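Local atomic coordinates of putative glutathione S-transferase (Sinorhizobium meliloti, PDB entry 4MDC), a protein that probably acts as a homodimeric glutathione transferase, conjugating the tripeptide glutathione to electrophilic substrates. Residues 61-66 against 70-75. Numbering follows the deposited sequence.
Sequences RDFLTL and GTLPVY
Helix 61-66 approaches segment 70-75 most closely where Leu64 and Gly70 bring their CA atoms to 5.8 Å, and the backbones diverge to 8.5 Å between the CA atoms of Leu66 and Val74. The pair links a helix to the strand that follows it in the thioredoxin-like N-terminal domain of glutathione transferases, with the cis-proline characteristic of that fold at Pro73, just before Val74 opens the strand. Phe63 makes most of the contact, touching Gly70, Thr71, Leu72 and Val74. With chi1 at 179°, CG lies anti to the backbone N and directs the ring, CZ foremost, into the bend formed by 70-74. Carbonyl oxygen Thr71 O meets the rim of the ring, nearly coplanar with it, 3.5 Å from Phe63 CZ. Phe63 CZ also meets Leu72 CD2 at 3.5 Å and Val74 CG2 at 4.0 Å, both coming in obliquely to the ring. Replacing the phenylalanine by alanine is likely to leave Leu72 and Val74 without the ring they share and open a gap inside the bend. Tyr27 of strand 25-28 also touches this ring, tying the helix to the central sheet. Gly70, at a positive phi of 69°, receives Leu64 CD2 at 3.7 Å from Gly70 CA, where a side chain would be crowded. Nearly one turn on from Phe63, Leu66 CD2 packs against Val74 CG1 at 3.8 Å.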
loop_
_atom_site.group_PDB
_atom_site.type_symbol
_atom_site.label_atom_id
_atom_site.label_comp_id
_atom_site.label_asym_id
_atom_site.label_seq_id
_atom_site.Cartn_x
_atom_site.Cartn_y
_atom_site.Cartn_z
ATOM N N ARG B 61 -4.019 22.025 -8.369
ATOM C CA ARG B 61 -5.371 21.588 -8.762
ATOM C C ARG B 61 -5.412 20.691 -10.003
ATOM O O ARG B 61 -6.138 19.699 -10.022
ATOM C CB ARG B 61 -6.307 22.780 -8.942
ATOM C CG ARG B 61 -7.757 22.419 -9.268
ATOM C CD ARG B 61 -8.678 23.628 -9.288
ATOM N NE ARG B 61 -8.744 24.289 -7.976
ATOM C CZ ARG B 61 -9.392 23.834 -6.903
ATOM N NH1 ARG B 61 -10.090 22.696 -6.947
ATOM N NH2 ARG B 61 -9.346 24.526 -5.763
ATOM N N ASP B 62 -4.587 20.997 -11.010
ATOM C CA ASP B 62 -4.539 20.128 -12.179
ATOM C C ASP B 62 -3.972 18.717 -11.880
ATOM O O ASP B 62 -4.428 17.727 -12.443
ATOM C CB ASP B 62 -3.818 20.771 -13.382
ATOM C CG ASP B 62 -2.346 21.140 -13.110
ATOM O OD1 ASP B 62 -2.029 21.584 -11.984
ATOM O OD2 ASP B 62 -1.513 21.027 -14.034
ATOM N N PHE B 63 -2.940 18.637 -11.041
ATOM C CA PHE B 63 -2.364 17.349 -10.683
ATOM C C PHE B 63 -3.376 16.536 -9.868
ATOM O O PHE B 63 -3.580 15.337 -10.076
ATOM C CB PHE B 63 -1.050 17.470 -9.896
ATOM C CG PHE B 63 -0.480 16.117 -9.500
ATOM C CD1 PHE B 63 -0.016 15.234 -10.476
ATOM C CD2 PHE B 63 -0.489 15.689 -8.168
ATOM C CE1 PHE B 63 0.508 13.986 -10.126
ATOM C CE2 PHE B 63 0.007 14.428 -7.813
ATOM C CZ PHE B 63 0.465 13.563 -8.798
ATOM N N LEU B 64 -4.030 17.202 -8.928
ATOM C CA LEU B 64 -5.072 16.533 -8.124
ATOM C C LEU B 64 -6.312 16.131 -8.924
ATOM O O LEU B 64 -6.994 15.201 -8.564
ATOM C CB LEU B 64 -5.492 17.380 -6.918
ATOM C CG LEU B 64 -4.381 17.581 -5.875
ATOM C CD1 LEU B 64 -4.907 18.480 -4.764
ATOM C CD2 LEU B 64 -3.860 16.285 -5.291
ATOM N N THR B 65 -6.576 16.772 -10.052
ATOM C CA THR B 65 -7.591 16.298 -10.975
ATOM C C THR B 65 -7.173 14.950 -11.589
ATOM O O THR B 65 -7.989 14.068 -11.760
ATOM C CB THR B 65 -7.877 17.352 -12.071
ATOM O OG1 THR B 65 -8.406 18.522 -11.440
ATOM C CG2 THR B 65 -8.852 16.856 -13.090
ATOM N N LEU B 66 -5.908 14.828 -11.942
ATOM C CA LEU B 66 -5.403 13.609 -12.528
ATOM C C LEU B 66 -5.376 12.494 -11.489
ATOM O O LEU B 66 -5.734 11.371 -11.786
ATOM C CB LEU B 66 -3.983 13.852 -13.042
ATOM C CG LEU B 66 -3.348 12.639 -13.719
ATOM C CD1 LEU B 66 -4.048 12.387 -15.033
ATOM C CD2 LEU B 66 -1.854 12.882 -13.866
ATOM N N GLY B 70 -3.273 12.287 -4.733
ATOM C CA GLY B 70 -2.055 13.101 -4.610
ATOM C C GLY B 70 -0.766 12.287 -4.498
ATOM O O GLY B 70 0.250 12.803 -4.119
ATOM N N THR B 71 -0.830 11.002 -4.809
ATOM C CA THR B 71 0.304 10.106 -4.653
ATOM C C THR B 71 1.182 10.143 -5.953
ATOM O O THR B 71 0.693 10.534 -7.039
ATOM C CB THR B 71 -0.144 8.665 -4.404
ATOM O OG1 THR B 71 -1.128 8.276 -5.360
ATOM C CG2 THR B 71 -0.743 8.508 -2.995
ATOM N N LEU B 72 2.423 9.688 -5.826
ATOM C CA LEU B 72 3.326 9.489 -6.955
ATOM C C LEU B 72 3.861 8.041 -7.017
ATOM O O LEU B 72 3.993 7.383 -6.007
ATOM C CB LEU B 72 4.511 10.470 -6.863
ATOM C CG LEU B 72 4.158 11.940 -7.008
ATOM C CD1 LEU B 72 5.387 12.759 -6.640
ATOM C CD2 LEU B 72 3.701 12.265 -8.411
ATOM N N PRO B 73 4.236 7.565 -8.189
ATOM C CA PRO B 73 4.125 8.245 -9.430
ATOM C C PRO B 73 2.745 8.021 -10.057
ATOM O O PRO B 73 1.949 7.268 -9.520
ATOM C CB PRO B 73 5.168 7.564 -10.267
ATOM C CG PRO B 73 5.190 6.179 -9.807
ATOM C CD PRO B 73 4.880 6.244 -8.362
ATOM N N VAL B 74 2.501 8.692 -11.173
ATOM C CA VAL B 74 1.293 8.446 -11.952
ATOM C C VAL B 74 1.743 8.169 -13.382
ATOM O O VAL B 74 2.470 8.979 -13.961
ATOM C CB VAL B 74 0.344 9.645 -11.941
ATOM C CG1 VAL B 74 -0.864 9.389 -12.815
ATOM C CG2 VAL B 74 -0.075 9.954 -10.510
ATOM N N TYR B 75 1.248 7.067 -13.962
ATOM C CA TYR B 75 1.655 6.664 -15.308
ATOM C C TYR B 75 0.469 6.839 -16.229
ATOM O O TYR B 75 -0.607 6.362 -15.939
ATOM C CB TYR B 75 2.081 5.212 -15.296
ATOM C CG TYR B 75 2.586 4.599 -16.551
ATOM C CD1 TYR B 75 3.858 4.850 -17.041
ATOM C CD2 TYR B 75 1.802 3.732 -17.274
ATOM C CE1 TYR B 75 4.315 4.251 -18.208
ATOM C CE2 TYR B 75 2.267 3.138 -18.425
ATOM C CZ TYR B 75 3.513 3.375 -18.868
ATOM O OH TYR B 75 3.951 2.771 -20.041
#